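Bradyzoite surface antigen BSR4 (Toxoplasma gondii, PDB 2JKS) is a surface antigen of the bradyzoite stage, a zinc-binding member of the SAG1-related superfamily with two SRS domains, probably displayed at the interface with the host. Local coordinates at residues Pro210-Glu215 with Cys228-Phe233; Glu216-Asp221 with Gln270-Cys275; Ser222-Arg227 with Ser300-Val305. All coordinates share one frame; numbering follows the deposited sequence.

Contact 1: Pro210-Glu215 with Cys228-Phe233; sequences PTTYAE and CSTTRF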
# COMPACT_ATOMS: atom_id res chain seq x y z
N PRO A 210 -5.92 -14.04 15.76
CA PRO A 210 -7.37 -14.42 15.65
C PRO A 210 -8.25 -13.32 16.17
O PRO A 210 -7.78 -12.40 16.84
CB PRO A 210 -7.51 -15.66 16.57
CG PRO A 210 -6.35 -15.52 17.58
CD PRO A 210 -5.22 -14.74 16.85
N THR A 211 -9.54 -13.37 15.83
CA THR A 211 -10.48 -12.34 16.26
C THR A 211 -10.50 -12.26 17.81
O THR A 211 -10.80 -11.21 18.42
CB THR A 211 -11.89 -12.70 15.69
OG1 THR A 211 -11.83 -12.62 14.24
CG2 THR A 211 -12.90 -11.75 16.16
N THR A 212 -10.19 -13.41 18.42
CA THR A 212 -10.16 -13.65 19.88
C THR A 212 -8.77 -13.40 20.53
O THR A 212 -8.44 -13.97 21.57
CB THR A 212 -10.66 -15.06 20.15
OG1 THR A 212 -9.96 -15.99 19.28
CG2 THR A 212 -12.15 -15.13 19.83
N TYR A 213 -7.99 -12.50 19.91
CA TYR A 213 -6.58 -12.33 20.28
C TYR A 213 -6.43 -11.95 21.76
O TYR A 213 -5.40 -12.25 22.35
CB TYR A 213 -5.88 -11.31 19.39
CG TYR A 213 -6.48 -9.95 19.50
CD1 TYR A 213 -6.05 -9.07 20.46
CD2 TYR A 213 -7.55 -9.57 18.64
CE1 TYR A 213 -6.64 -7.84 20.60
CE2 TYR A 213 -8.16 -8.35 18.77
CZ TYR A 213 -7.70 -7.49 19.73
OH TYR A 213 -8.27 -6.24 19.86
N ALA A 214 -7.44 -11.29 22.35
CA ALA A 214 -7.35 -10.85 23.76
C ALA A 214 -7.24 -12.03 24.72
O ALA A 214 -6.79 -11.83 25.86
CB ALA A 214 -8.55 -9.96 24.17
N GLU A 215 -7.63 -13.23 24.26
CA GLU A 215 -7.48 -14.48 25.05
C GLU A 215 -6.73 -15.60 24.37
O GLU A 215 -6.33 -16.52 25.05
CB GLU A 215 -8.85 -15.03 25.48
CG GLU A 215 -9.63 -14.09 26.29
CD GLU A 215 -11.03 -14.61 26.63
OE1 GLU A 215 -11.39 -15.77 26.29
OE2 GLU A 215 -11.76 -13.84 27.24
N CYS A 228 -5.17 -20.73 11.12
CA CYS A 228 -5.13 -20.38 12.53
C CYS A 228 -5.92 -21.36 13.41
O CYS A 228 -7.15 -21.33 13.36
CB CYS A 228 -5.70 -18.96 12.75
SG CYS A 228 -5.64 -18.38 14.47
N SER A 229 -5.25 -22.20 14.19
CA SER A 229 -5.93 -23.02 15.20
C SER A 229 -5.79 -22.34 16.50
O SER A 229 -4.68 -22.23 16.98
CB SER A 229 -5.29 -24.41 15.36
OG SER A 229 -5.43 -25.13 14.18
N THR A 230 -6.90 -21.90 17.10
CA THR A 230 -6.84 -21.08 18.31
C THR A 230 -6.51 -21.90 19.55
O THR A 230 -6.90 -23.09 19.68
CB THR A 230 -8.12 -20.24 18.54
OG1 THR A 230 -9.25 -21.11 18.59
CG2 THR A 230 -8.31 -19.19 17.40
N THR A 231 -5.72 -21.29 20.43
CA THR A 231 -5.37 -21.90 21.71
C THR A 231 -5.27 -20.78 22.69
O THR A 231 -4.93 -19.65 22.31
CB THR A 231 -4.05 -22.71 21.63
OG1 THR A 231 -4.25 -23.75 20.70
CG2 THR A 231 -3.74 -23.36 22.92
N ARG A 232 -5.60 -21.05 23.95
CA ARG A 232 -5.62 -20.03 24.96
C ARG A 232 -4.18 -19.61 25.40
O ARG A 232 -3.30 -20.46 25.52
CB ARG A 232 -6.53 -20.44 26.15
CG ARG A 232 -8.03 -20.68 25.72
CD ARG A 232 -8.84 -21.14 26.94
NE ARG A 232 -8.99 -20.07 27.94
CZ ARG A 232 -9.02 -20.25 29.27
NH1 ARG A 232 -8.87 -21.46 29.79
NH2 ARG A 232 -9.17 -19.20 30.08
N PHE A 233 -3.97 -18.29 25.51
CA PHE A 233 -2.70 -17.74 25.99
C PHE A 233 -2.29 -18.27 27.36
O PHE A 233 -1.10 -18.48 27.57
CB PHE A 233 -2.72 -16.22 26.06
CG PHE A 233 -2.30 -15.54 24.78
CD1 PHE A 233 -0.97 -15.62 24.33
CD2 PHE A 233 -3.23 -14.83 24.02
CE1 PHE A 233 -0.58 -14.99 23.13
CE2 PHE A 233 -2.86 -14.19 22.82
CZ PHE A 233 -1.54 -14.25 22.38
O HOH W 1 -10.53 -18.30 25.61

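Contact 2: Glu216-Asp221 with Gln270-Cys275; sequences EYCVAD and QFLVGC. With ZN (zinc ion), chain I.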
# COMPACT_ATOMS: atom_id res chain seq x y z
N GLU A 216 -6.66 -15.58 23.04
CA GLU A 216 -6.17 -16.69 22.23
C GLU A 216 -5.09 -16.33 21.22
O GLU A 216 -5.00 -15.19 20.74
CB GLU A 216 -7.32 -17.34 21.47
CG GLU A 216 -8.24 -18.09 22.43
CD GLU A 216 -9.53 -18.52 21.86
OE1 GLU A 216 -9.88 -18.20 20.70
OE2 GLU A 216 -10.24 -19.20 22.65
N TYR A 217 -4.32 -17.35 20.80
CA TYR A 217 -3.42 -17.18 19.67
C TYR A 217 -3.62 -18.28 18.66
O TYR A 217 -4.40 -19.21 18.90
CB TYR A 217 -1.97 -17.09 20.18
CG TYR A 217 -1.50 -18.34 20.90
CD1 TYR A 217 -0.80 -19.34 20.23
CD2 TYR A 217 -1.77 -18.51 22.25
CE1 TYR A 217 -0.36 -20.49 20.89
CE2 TYR A 217 -1.35 -19.65 22.92
CZ TYR A 217 -0.63 -20.64 22.22
OH TYR A 217 -0.25 -21.78 22.90
N CYS A 218 -2.94 -18.19 17.51
CA CYS A 218 -2.90 -19.29 16.54
C CYS A 218 -1.70 -20.17 16.89
O CYS A 218 -0.57 -19.67 17.10
CB CYS A 218 -2.74 -18.78 15.09
SG CYS A 218 -3.83 -17.43 14.56
N VAL A 219 -1.92 -21.48 17.00
CA VAL A 219 -0.76 -22.39 17.13
C VAL A 219 0.33 -22.07 16.09
O VAL A 219 0.04 -21.88 14.89
CB VAL A 219 -1.18 -23.87 17.07
CG1 VAL A 219 0.05 -24.77 17.36
CG2 VAL A 219 -2.27 -24.09 18.09
N ALA A 220 1.57 -21.98 16.55
CA ALA A 220 2.63 -21.44 15.72
C ALA A 220 3.06 -22.40 14.61
O ALA A 220 3.62 -21.93 13.64
CB ALA A 220 3.82 -20.98 16.58
N ASP A 221 2.75 -23.71 14.74
CA ASP A 221 3.22 -24.75 13.75
C ASP A 221 2.84 -24.46 12.31
O ASP A 221 3.60 -24.73 11.39
CB ASP A 221 2.69 -26.17 14.06
CG ASP A 221 2.50 -26.46 15.54
OD1 ASP A 221 3.14 -25.79 16.39
OD2 ASP A 221 1.70 -27.40 15.86
N GLN A 270 6.25 -20.13 21.70
CA GLN A 270 6.10 -19.41 20.42
C GLN A 270 4.62 -19.34 20.22
O GLN A 270 3.87 -20.24 20.64
CB GLN A 270 6.68 -20.19 19.25
CG GLN A 270 8.20 -20.24 19.13
CD GLN A 270 8.59 -20.70 17.73
OE1 GLN A 270 8.05 -21.71 17.21
NE2 GLN A 270 9.51 -19.94 17.07
N PHE A 271 4.19 -18.22 19.65
CA PHE A 271 2.77 -18.05 19.33
C PHE A 271 2.68 -17.25 18.03
O PHE A 271 3.66 -16.60 17.63
CB PHE A 271 1.95 -17.45 20.48
CG PHE A 271 2.27 -16.00 20.79
CD1 PHE A 271 1.55 -14.96 20.16
CD2 PHE A 271 3.29 -15.66 21.69
CE1 PHE A 271 1.81 -13.64 20.47
CE2 PHE A 271 3.54 -14.31 22.01
CZ PHE A 271 2.81 -13.31 21.41
N LEU A 272 1.52 -17.32 17.38
CA LEU A 272 1.32 -16.60 16.14
C LEU A 272 0.05 -15.74 16.23
O LEU A 272 -0.96 -16.19 16.67
CB LEU A 272 1.25 -17.62 15.01
CG LEU A 272 1.17 -17.33 13.54
CD1 LEU A 272 1.64 -18.60 12.87
CD2 LEU A 272 -0.25 -16.98 13.07
N VAL A 273 0.16 -14.48 15.81
CA VAL A 273 -0.99 -13.66 15.54
C VAL A 273 -0.69 -12.89 14.23
O VAL A 273 0.33 -13.12 13.59
CB VAL A 273 -1.23 -12.62 16.66
CG1 VAL A 273 -1.65 -13.29 17.95
CG2 VAL A 273 0.06 -11.80 16.89
N GLY A 274 -1.60 -12.01 13.85
CA GLY A 274 -1.36 -11.19 12.69
C GLY A 274 -2.57 -10.43 12.23
O GLY A 274 -3.48 -10.08 13.03
N CYS A 275 -2.56 -10.14 10.92
CA CYS A 275 -3.58 -9.32 10.28
C CYS A 275 -3.99 -9.97 8.99
O CYS A 275 -3.15 -10.37 8.17
CB CYS A 275 -3.06 -7.89 10.02
SG CYS A 275 -2.50 -6.97 11.46
ZN ZN I . -12.00 -19.50 21.82
O HOH W 2 2.26 -22.43 19.33

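Contact 3: Ser222-Arg227 with Ser300-Val305; sequences SKDVNR and SCTVLV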
# COMPACT_ATOMS: atom_id res chain seq x y z
N SER A 222 1.67 -23.87 12.10
CA SER A 222 1.23 -23.55 10.73
C SER A 222 2.11 -22.50 10.03
O SER A 222 2.14 -22.44 8.82
CB SER A 222 -0.23 -23.04 10.73
OG SER A 222 -0.25 -21.65 11.11
N LYS A 223 2.79 -21.65 10.81
CA LYS A 223 3.53 -20.48 10.26
C LYS A 223 2.72 -19.60 9.27
O LYS A 223 3.26 -18.90 8.41
CB LYS A 223 4.93 -20.91 9.69
CG LYS A 223 5.76 -21.83 10.60
CD LYS A 223 6.03 -21.26 11.98
CE LYS A 223 7.18 -22.03 12.77
NZ LYS A 223 6.86 -22.10 14.26
N ASP A 224 1.39 -19.58 9.44
CA ASP A 224 0.55 -18.88 8.49
C ASP A 224 -0.69 -18.48 9.24
O ASP A 224 -1.50 -19.31 9.67
CB ASP A 224 0.22 -19.83 7.32
CG ASP A 224 -0.64 -19.21 6.27
OD1 ASP A 224 -1.03 -18.01 6.34
OD2 ASP A 224 -0.90 -19.93 5.32
N VAL A 225 -0.87 -17.17 9.39
CA VAL A 225 -2.08 -16.68 10.06
C VAL A 225 -3.40 -17.11 9.35
O VAL A 225 -4.46 -17.08 9.98
CB VAL A 225 -2.01 -15.13 10.24
CG1 VAL A 225 -2.27 -14.39 8.93
CG2 VAL A 225 -2.94 -14.64 11.35
N ASN A 226 -3.33 -17.44 8.06
CA ASN A 226 -4.50 -17.92 7.34
C ASN A 226 -4.92 -19.34 7.74
O ASN A 226 -6.08 -19.73 7.49
CB ASN A 226 -4.29 -17.89 5.83
CG ASN A 226 -4.25 -16.51 5.24
OD1 ASN A 226 -4.84 -15.55 5.74
ND2 ASN A 226 -3.60 -16.43 4.09
N ARG A 227 -4.01 -20.09 8.36
CA ARG A 227 -4.32 -21.40 8.98
C ARG A 227 -4.17 -21.32 10.50
O ARG A 227 -3.12 -21.69 11.08
CB ARG A 227 -3.45 -22.51 8.35
CG ARG A 227 -3.56 -22.53 6.79
CD ARG A 227 -2.79 -23.70 6.13
NE ARG A 227 -1.44 -23.82 6.69
CZ ARG A 227 -0.31 -23.38 6.12
NH1 ARG A 227 -0.33 -22.78 4.92
NH2 ARG A 227 0.86 -23.54 6.77
N SER A 300 -1.86 -12.21 3.57
CA SER A 300 -2.00 -11.92 5.01
C SER A 300 -0.65 -11.74 5.69
O SER A 300 0.37 -12.23 5.22
CB SER A 300 -2.74 -13.06 5.73
OG SER A 300 -4.00 -13.24 5.13
N CYS A 301 -0.69 -11.07 6.82
CA CYS A 301 0.48 -10.75 7.61
C CYS A 301 0.58 -11.67 8.82
O CYS A 301 -0.26 -11.60 9.74
CB CYS A 301 0.34 -9.30 8.03
SG CYS A 301 1.67 -8.60 9.07
N THR A 302 1.63 -12.52 8.84
CA THR A 302 1.78 -13.47 9.92
C THR A 302 2.89 -12.98 10.82
O THR A 302 4.00 -12.68 10.33
CB THR A 302 2.17 -14.88 9.35
OG1 THR A 302 1.14 -15.36 8.48
CG2 THR A 302 2.49 -15.87 10.45
N VAL A 303 2.62 -12.92 12.13
CA VAL A 303 3.62 -12.48 13.05
C VAL A 303 3.95 -13.69 13.92
O VAL A 303 3.10 -14.10 14.73
CB VAL A 303 3.16 -11.25 13.89
CG1 VAL A 303 4.27 -10.83 14.85
CG2 VAL A 303 2.71 -10.11 12.91
N LEU A 304 5.17 -14.22 13.74
CA LEU A 304 5.66 -15.35 14.52
C LEU A 304 6.48 -14.88 15.68
O LEU A 304 7.60 -14.38 15.50
CB LEU A 304 6.50 -16.27 13.65
CG LEU A 304 7.02 -17.52 14.37
CD1 LEU A 304 5.87 -18.40 14.87
CD2 LEU A 304 7.89 -18.28 13.36
N VAL A 305 5.93 -15.05 16.86
CA VAL A 305 6.55 -14.54 18.08
C VAL A 305 7.26 -15.68 18.82
O VAL A 305 6.65 -16.71 19.12
CB VAL A 305 5.55 -13.84 19.02
CG1 VAL A 305 6.30 -13.24 20.22
CG2 VAL A 305 4.69 -12.77 18.23

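Contact 1: Pro210-Glu215 with Cys228-Phe233
P210, which follows a cis peptide bond, meets the second segment at its very start: C228 SG sits 3.9 Å from P210 CB, sulfur against ring carbon, while the disulfide to C218 ties the same sulfur to strand 216-218. Two residues on, T230 presents its methyl branch. A chi1 of 57° sets CG2 opposite the carbonyl carbon and so aims it at P210, whose CB it reaches at 3.7 Å, the two side chains running alongside in opposite senses. T212 OG1 edges near the same methyl, although its hydrogen bond goes to E216. T231 pairs its backbone with Y217 and thereby keeps strand 230-232 beside strand 216-218. At R232 the contact becomes polar but loose. A water gives a proton to E215 OE1 at 2.8 Å and accepts only a weak bond from R232 NE at 3.3 Å; the other carboxylate oxygen, E215 OE2, forms a salt bridge with K242. F233 closes the segment with the firm bond, F233 N to E215 O at 3.0 Å and nearly straight (170°), to which R232 CA adds a C-H...O approach. The ring of F233 brings its edge to the turn 210-213, Y213 O standing 3.2 Å from F233 CE2. Backbone bonding and apolar packing therefore define this contact, whereas the link between E215 and R232 runs through a weakly bound water and probably adds little.

Contact 2: Glu216-Asp221 with Gln270-Cys275
L272 reaches into the bend of 216-221 with its CB and both methyls. CB lies 3.4 Å from C218 O; beyond CG, anti to the backbone N (chi1 -174°), the branches part, CD1 approaching A220 O at 3.9 Å and CD2 resting 3.7 Å from C218 CB, with C218 SG close by. The backbones of the same two residues exchange a reciprocal pair of hydrogen bonds, C218 N to L272 O at 2.9 Å and L272 N to C218 O at 3.2 Å, the second more bent (139°). This is one antiparallel bridge and no more, consistent with the 91° between the segments 216-218 and 270-275. Y217 lays a ring face over F271 CB, with CD1 3.3 Å from it, and further along a water joins A220 N to Q270 O. E216 points away from all this: OE2 binds a zinc ion at 2.0 Å, and OE1, hydrogen-bonded to T212 OG1, approaches the metal at a longer 2.7 Å. Such a crossing, a small two-stranded hairpin pinned by a single bridge to an inner strand of a larger sheet, here belongs to the disulfide-linked fold of an SRS domain.

Contact 3: Ser222-Arg227 with Ser300-Val305
From 223 to 226 the loop runs roughly counter to residues 300-304, their directions 150° apart, and comes closest where the CA atoms of V225 and T302 are 5.0 Å from each other. There a side chain stands in for a strand partner: V225 N donates to T302 OG1 at 2.9 Å in an almost perfectly straight bond (177°). In T302 a chi1 of -61° turns OG1 toward the loop, and CG2 comes within 3.7 Å of K223 O. V225 also drives its CG1 against S300 CB, a tight 3.5 Å, with C301 O equally near that methyl. The loop is shaped by a type I beta turn from D224 to R227, and an Asx turn overlaps it: N226 N meets D224 OD1 at 2.9 Å from above the carboxylate plane. D224 OD2, the other oxygen, lies 2.9 Å from R227 NH1 but well out of the guanidinium plane, an attraction of charges without a directed N-H. Through this turn the long connection of the hairpin 216-232 reaches across to strand 301-307, itself paired on its two edges with strands 187-191 and 269-277. At one end S300 OG comes within 2.5 Å of N226 OD1, a bond so short that its exact geometry is doubtful. At the other the bent chain of K223 crosses L304, CD against CD2 at 3.8 Å, and its NZ forms weak hydrogen bonds to Q270 OE1 and A220 O.

All three contacts involve the hairpin of strands 216-218 and 230-232 or the loops that lead into it and join its strands, seated beside the larger sheet of the second SRS domain. Contact 2 is the buried one, with a reciprocal backbone pair and a zinc-bound glutamate pointing away from it. Contacts 1 and 3 are only partly buried: the first has a single backbone bond, the other a backbone N-H given to a side-chain hydroxyl. Contacts 1 and 2 share the hairpin, locked by the C218-C228 disulfide and strand pairing; contacts 2 and 3 share neighbouring strands 269-277 and 301-307, bonded through V273 with V303 and F271 with V305. Contact 1 joins contact 3 merely through the chain, R227 running straight into C228.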